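Local atomic coordinates of neurotoxin (Clostridium botulinum, PDB entry 3N7L), a protein that probably binds gangliosides on the nerve-cell surface, serving as the receptor-binding domain through which a mosaic D/C botulinum neurotoxin attaches to neurons. Residues Y247-V252 against W417-A422; R257-K262 against Y281-K286. All coordinates share one frame; numbering follows the deposited sequence.

Contact 1 of 2, residues Y247-V252 against W417-A422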
loop_
_atom_site.group_PDB
_atom_site.type_symbol
_atom_site.label_atom_id
_atom_site.label_comp_id
_atom_site.label_asym_id
_atom_site.label_seq_id
_atom_site.Cartn_x
_atom_site.Cartn_y
_atom_site.Cartn_z
ATOM N N TYR A 247 5.885 12.641 8.094
ATOM C CA TYR A 247 6.154 11.328 7.510
ATOM C C TYR A 247 7.589 10.948 7.793
ATOM O O TYR A 247 8.451 11.817 7.978
ATOM C CB TYR A 247 6.021 11.349 5.979
ATOM C CG TYR A 247 4.624 11.463 5.427
ATOM C CD1 TYR A 247 3.774 10.357 5.389
ATOM C CD2 TYR A 247 4.155 12.679 4.928
ATOM C CE1 TYR A 247 2.483 10.464 4.864
ATOM C CE2 TYR A 247 2.866 12.800 4.403
ATOM C CZ TYR A 247 2.037 11.691 4.378
ATOM O OH TYR A 247 0.760 11.807 3.888
ATOM N N TYR A 248 7.849 9.645 7.814
ATOM C CA TYR A 248 9.206 9.159 7.975
ATOM C C TYR A 248 9.611 8.873 6.534
ATOM O O TYR A 248 8.951 8.097 5.834
ATOM C CB TYR A 248 9.251 7.879 8.812
ATOM C CG TYR A 248 9.044 8.132 10.290
ATOM C CD1 TYR A 248 7.821 7.866 10.899
ATOM C CD2 TYR A 248 10.070 8.666 11.073
ATOM C CE1 TYR A 248 7.620 8.123 12.259
ATOM C CE2 TYR A 248 9.881 8.926 12.430
ATOM C CZ TYR A 248 8.655 8.649 13.016
ATOM O OH TYR A 248 8.473 8.881 14.356
ATOM N N MET A 249 10.669 9.533 6.084
ATOM C CA MET A 249 11.144 9.352 4.725
ATOM C C MET A 249 12.175 8.242 4.725
ATOM O O MET A 249 13.161 8.296 5.470
ATOM C CB MET A 249 11.758 10.647 4.216
ATOM C CG MET A 249 11.972 10.665 2.723
ATOM S SD MET A 249 12.542 12.277 2.203
ATOM C CE MET A 249 14.264 11.939 1.971
ATOM N N ILE A 250 11.957 7.243 3.878
ATOM C CA ILE A 250 12.852 6.096 3.826
ATOM C C ILE A 250 13.139 5.661 2.397
ATOM O O ILE A 250 12.271 5.760 1.526
ATOM C CB ILE A 250 12.217 4.894 4.565
ATOM C CG1 ILE A 250 11.680 5.349 5.930
ATOM C CG2 ILE A 250 13.247 3.770 4.729
ATOM C CD1 ILE A 250 10.907 4.268 6.670
ATOM N N ASN A 251 14.356 5.180 2.166
ATOM C CA ASN A 251 14.752 4.701 0.849
ATOM C C ASN A 251 14.453 3.205 0.793
ATOM O O ASN A 251 14.770 2.459 1.727
ATOM C CB ASN A 251 16.242 4.958 0.608
ATOM C CG ASN A 251 16.659 4.645 -0.821
ATOM O OD1 ASN A 251 16.859 3.488 -1.183
ATOM N ND2 ASN A 251 16.772 5.686 -1.646
ATOM N N VAL A 252 13.842 2.767 -0.299
ATOM C CA VAL A 252 13.487 1.363 -0.459
ATOM C C VAL A 252 14.632 0.368 -0.257
ATOM O O VAL A 252 14.395 -0.764 0.156
ATOM C CB VAL A 252 12.818 1.128 -1.843
ATOM C CG1 VAL A 252 12.791 -0.348 -2.179
ATOM C CG2 VAL A 252 11.384 1.677 -1.813
ATOM N N TRP A 417 11.741 6.444 -3.105
ATOM C CA TRP A 417 11.534 6.919 -1.747
ATOM C C TRP A 417 10.117 6.678 -1.254
ATOM O O TRP A 417 9.143 6.865 -1.984
ATOM C CB TRP A 417 11.874 8.404 -1.648
ATOM C CG TRP A 417 13.313 8.693 -1.948
ATOM C CD1 TRP A 417 13.858 8.968 -3.169
ATOM C CD2 TRP A 417 14.399 8.684 -1.015
ATOM N NE1 TRP A 417 15.222 9.128 -3.054
ATOM C CE2 TRP A 417 15.579 8.960 -1.741
ATOM C CE3 TRP A 417 14.491 8.468 0.368
ATOM C CZ2 TRP A 417 16.838 9.027 -1.133
ATOM C CZ3 TRP A 417 15.742 8.533 0.975
ATOM C CH2 TRP A 417 16.899 8.810 0.224
ATOM N N VAL A 418 10.020 6.263 0.001
ATOM C CA VAL A 418 8.740 5.976 0.619
ATOM C C VAL A 418 8.470 6.906 1.794
ATOM O O VAL A 418 9.403 7.449 2.386
ATOM C CB VAL A 418 8.713 4.527 1.110
ATOM C CG1 VAL A 418 7.552 4.325 2.021
ATOM C CG2 VAL A 418 8.628 3.579 -0.077
ATOM N N PHE A 419 7.190 7.089 2.117
ATOM C CA PHE A 419 6.780 7.941 3.226
ATOM C C PHE A 419 5.808 7.222 4.165
ATOM O O PHE A 419 4.689 6.881 3.785
ATOM C CB PHE A 419 6.133 9.230 2.709
ATOM C CG PHE A 419 7.031 10.034 1.824
ATOM C CD1 PHE A 419 7.009 9.855 0.446
ATOM C CD2 PHE A 419 7.941 10.937 2.373
ATOM C CE1 PHE A 419 7.885 10.566 -0.382
ATOM C CE2 PHE A 419 8.821 11.651 1.559
ATOM C CZ PHE A 419 8.791 11.463 0.175
ATOM N N VAL A 420 6.251 6.994 5.394
ATOM C CA VAL A 420 5.426 6.328 6.387
ATOM C C VAL A 420 4.839 7.387 7.306
ATOM O O VAL A 420 5.571 8.108 7.986
ATOM C CB VAL A 420 6.253 5.342 7.232
ATOM C CG1 VAL A 420 5.343 4.613 8.224
ATOM C CG2 VAL A 420 6.957 4.350 6.319
ATOM N N PRO A 421 3.504 7.497 7.339
ATOM C CA PRO A 421 2.869 8.496 8.204
ATOM C C PRO A 421 3.235 8.275 9.673
ATOM O O PRO A 421 3.189 7.150 10.171
ATOM C CB PRO A 421 1.382 8.301 7.924
ATOM C CG PRO A 421 1.285 6.842 7.574
ATOM C CD PRO A 421 2.503 6.615 6.712
ATOM N N ALA A 422 3.625 9.351 10.348
ATOM C CA ALA A 422 3.988 9.273 11.753
ATOM C C ALA A 422 2.723 9.080 12.587
ATOM O O ALA A 422 2.739 8.389 13.605
ATOM C CB ALA A 422 4.704 10.544 12.172
#
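With CG anti to the backbone N (chi1 -166°), M249 extends beside the ring of F419 and, bent at its last torsion, swings its methyl toward the indole of W417. W417 takes the other setting, CG anti to the carbonyl carbon (chi1 -63°), which lays its six-membered ring beneath N251. M249 CG lies 3.5 Å from F419 CE2, the side chains running side by side, while M249 CE reaches W417 CE3 at 3.8 Å; the sulfur is oblique to both rings in Met-aromatic contacts. N251 presents CB and ND2 to one face of the indole, its amide plane perpendicular to the ring and ND2 3.4 Å from W417 CZ2. ND2 also bonds to S414 O and OD1 to N253 N, holding the amide at both ends. On the sheet face of M249, F419 and W417, the Y247 ring turns its edge to the V420-P421 peptide, and its CD1 lies 3.7 Å from F419 CB, the side chains crossing at about a right angle. On the other face Y248 CE1 meets A422 CB at 3.8 Å and I250 CD1 meets V420 CG2 at 4.0 Å. Four backbone bonds join the strands: Y248 and V420 exchange a pair, as do I250 and V418, where V418 N to I250 O spans 2.8 Å. This antiparallel ladder pairs the first and last strands of the C-terminal subdomain, a closure characteristic of the beta-trefoil fold.

Contact 2 of 2, residues R257-K262 against Y281-K286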
loop_
_atom_site.group_PDB
_atom_site.type_symbol
_atom_site.label_atom_id
_atom_site.label_comp_id
_atom_site.label_asym_id
_atom_site.label_seq_id
_atom_site.Cartn_x
_atom_site.Cartn_y
_atom_site.Cartn_z
ATOM N N ARG A 257 16.924 1.812 8.028
ATOM C CA ARG A 257 17.619 3.060 8.330
ATOM C C ARG A 257 16.605 4.157 8.611
ATOM O O ARG A 257 15.528 4.182 8.023
ATOM C CB ARG A 257 18.497 3.490 7.151
ATOM C CG ARG A 257 19.650 2.553 6.865
ATOM C CD ARG A 257 20.837 2.832 7.768
ATOM N NE ARG A 257 21.756 1.704 7.743
ATOM C CZ ARG A 257 23.066 1.776 7.948
ATOM N NH1 ARG A 257 23.663 2.944 8.197
ATOM N NH2 ARG A 257 23.780 0.657 7.909
ATOM N N TYR A 258 16.947 5.057 9.523
ATOM C CA TYR A 258 16.074 6.182 9.829
ATOM C C TYR A 258 16.904 7.440 9.625
ATOM O O TYR A 258 18.132 7.376 9.541
ATOM C CB TYR A 258 15.538 6.094 11.272
ATOM C CG TYR A 258 16.583 6.253 12.355
ATOM C CD1 TYR A 258 17.048 7.519 12.732
ATOM C CD2 TYR A 258 17.097 5.136 13.019
ATOM C CE1 TYR A 258 17.989 7.669 13.748
ATOM C CE2 TYR A 258 18.045 5.269 14.033
ATOM C CZ TYR A 258 18.483 6.535 14.393
ATOM O OH TYR A 258 19.403 6.658 15.401
ATOM N N MET A 259 16.235 8.582 9.534
ATOM C CA MET A 259 16.913 9.851 9.315
ATOM C C MET A 259 17.428 10.554 10.561
ATOM O O MET A 259 16.701 10.733 11.538
ATOM C CB MET A 259 15.986 10.812 8.577
ATOM C CG MET A 259 16.257 10.933 7.101
ATOM S SD MET A 259 15.109 12.077 6.303
ATOM C CE MET A 259 15.246 13.501 7.337
ATOM N N SER A 260 18.691 10.963 10.507
ATOM C CA SER A 260 19.308 11.696 11.594
ATOM C C SER A 260 20.055 12.878 10.975
ATOM O O SER A 260 19.999 13.095 9.761
ATOM C CB SER A 260 20.277 10.808 12.369
ATOM O OG SER A 260 20.735 11.484 13.530
ATOM N N LYS A 261 20.761 13.630 11.804
ATOM C CA LYS A 261 21.496 14.791 11.330
ATOM C C LYS A 261 22.826 14.941 12.060
ATOM O O LYS A 261 22.932 14.642 13.252
ATOM C CB LYS A 261 20.634 16.047 11.540
ATOM C CG LYS A 261 21.304 17.387 11.265
ATOM C CD LYS A 261 20.309 18.529 11.534
ATOM C CE LYS A 261 20.886 19.922 11.267
ATOM N NZ LYS A 261 21.932 20.336 12.253
ATOM N N LYS A 262 23.842 15.380 11.328
ATOM C CA LYS A 262 25.157 15.632 11.893
ATOM C C LYS A 262 25.697 16.835 11.143
ATOM O O LYS A 262 25.946 16.764 9.943
ATOM C CB LYS A 262 26.092 14.438 11.716
ATOM C CG LYS A 262 27.433 14.668 12.399
ATOM C CD LYS A 262 28.209 13.387 12.604
ATOM C CE LYS A 262 29.474 13.657 13.405
ATOM N NZ LYS A 262 30.225 12.397 13.647
ATOM N N TYR A 281 14.167 11.603 12.759
ATOM C CA TYR A 281 13.457 12.819 12.399
ATOM C C TYR A 281 12.404 12.608 11.324
ATOM O O TYR A 281 12.557 11.763 10.440
ATOM C CB TYR A 281 14.466 13.879 11.950
ATOM C CG TYR A 281 15.477 14.180 13.027
ATOM C CD1 TYR A 281 16.848 14.157 12.757
ATOM C CD2 TYR A 281 15.064 14.432 14.337
ATOM C CE1 TYR A 281 17.783 14.369 13.769
ATOM C CE2 TYR A 281 15.989 14.647 15.355
ATOM C CZ TYR A 281 17.344 14.612 15.066
ATOM O OH TYR A 281 18.253 14.805 16.081
ATOM N N LYS A 282 11.335 13.390 11.421
ATOM C CA LYS A 282 10.235 13.326 10.477
ATOM C C LYS A 282 10.322 14.493 9.511
ATOM O O LYS A 282 10.913 15.525 9.813
ATOM C CB LYS A 282 8.900 13.370 11.227
ATOM C CG LYS A 282 8.608 12.096 11.995
ATOM C CD LYS A 282 7.541 12.291 13.061
ATOM C CE LYS A 282 8.127 12.882 14.329
ATOM N NZ LYS A 282 7.117 12.917 15.431
ATOM N N ILE A 283 9.734 14.317 8.340
ATOM C CA ILE A 283 9.726 15.363 7.334
ATOM C C ILE A 283 8.286 15.801 7.103
ATOM O O ILE A 283 7.352 15.069 7.428
ATOM C CB ILE A 283 10.353 14.864 5.971
ATOM C CG1 ILE A 283 9.588 13.657 5.408
ATOM C CG2 ILE A 283 11.798 14.473 6.174
ATOM C CD1 ILE A 283 8.264 14.026 4.713
ATOM N N ILE A 284 8.118 17.005 6.562
ATOM C CA ILE A 284 6.805 17.534 6.227
ATOM C C ILE A 284 6.955 18.021 4.790
ATOM O O ILE A 284 7.887 18.763 4.477
ATOM C CB ILE A 284 6.396 18.721 7.129
ATOM C CG1 ILE A 284 6.196 18.235 8.567
ATOM C CG2 ILE A 284 5.103 19.355 6.601
ATOM C CD1 ILE A 284 5.939 19.347 9.565
ATOM N N ILE A 285 6.058 17.590 3.915
ATOM C CA ILE A 285 6.133 17.985 2.516
ATOM C C ILE A 285 5.374 19.291 2.315
ATOM O O ILE A 285 4.239 19.424 2.759
ATOM C CB ILE A 285 5.546 16.871 1.613
ATOM C CG1 ILE A 285 6.121 15.514 2.040
ATOM C CG2 ILE A 285 5.895 17.134 0.149
ATOM C CD1 ILE A 285 5.423 14.318 1.397
ATOM N N LYS A 286 6.013 20.255 1.657
ATOM C CA LYS A 286 5.404 21.560 1.406
ATOM C C LYS A 286 5.329 21.822 -0.090
ATOM O O LYS A 286 6.306 21.665 -0.813
ATOM C CB LYS A 286 6.210 22.663 2.090
ATOM C CG LYS A 286 6.352 22.467 3.595
ATOM C CD LYS A 286 4.995 22.502 4.291
ATOM C CE LYS A 286 4.358 23.888 4.218
ATOM N NZ LYS A 286 2.975 23.914 4.789
HETATM O O HOH W 1 13.544 9.031 10.753
#
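In the beta-trefoil subdomain, a two-stranded hairpin formed by 257-262 and 265-270 meets the chain just as it enters strand 283-287, and a single direct backbone hydrogen bond marks the meeting point. Y281 N donates to M259 O over 2.9 Å in a nearly straight bond (170° at the hydrogen), with the donor tilted somewhat from the carbonyl plane. A water completes the link between the same two residues: it accepts from M259 N at 3.0 Å and donates to Y281 O at 2.9 Å. Both backbone polar groups of M259 are thus tied to Y281, one directly and one through the water.

The Y281 side chain adds a large part of the contact. Its CG stands anti to the carbonyl carbon (chi1 -58°), and this carries the ring alongside the strand in its N-to-C direction, past M259 O and S260 CA to K261. Y281 CD1 comes within 3.7 Å of S260 CA, and the ring turns its edge to K261 N, 3.6 Å from Y281 CE1. The K261 side chain adds only its base, CB, and then leads away, its ammonium group bonding to G263 O. M259 reaches in the other direction: bent at its last torsion, it meets I283 at about a right angle, with M259 CE 3.8 Å from I283 CG2.

The hairpin partner, strand 265-270, is held to 257-262 by backbone bonds of Y258 with N269 and S260 with V267, and F268 touches M259. Beyond Y281, strand 283-287 runs between strands 246-251 and 302-308, where I283 packs on Y247 and M249, and just before the strand the Y281 side chain touches T307.

In the fold
The two contacts lie about 9 Å apart, centre to centre, and meet through strand 283-287, which neighbours strand 246-251 in the large sheet; I283 N probably bonds to Y247 O, and the chain of K282 packs against Y248 and A422. Contact 1 is buried and regular, a full antiparallel ladder with aromatic, methionine and aliphatic packing. Contact 2 is partly buried and farther from the centre of the chain, joining the two-stranded hairpin to the residues leading into that sheet by one backbone bond, a bridging water and a tyrosine ring, with M259 on I283 reaching the strand itself. In sequence, contact 1 brings together segments 165 residues apart, whereas contact 2 is local, its segments separated by 19.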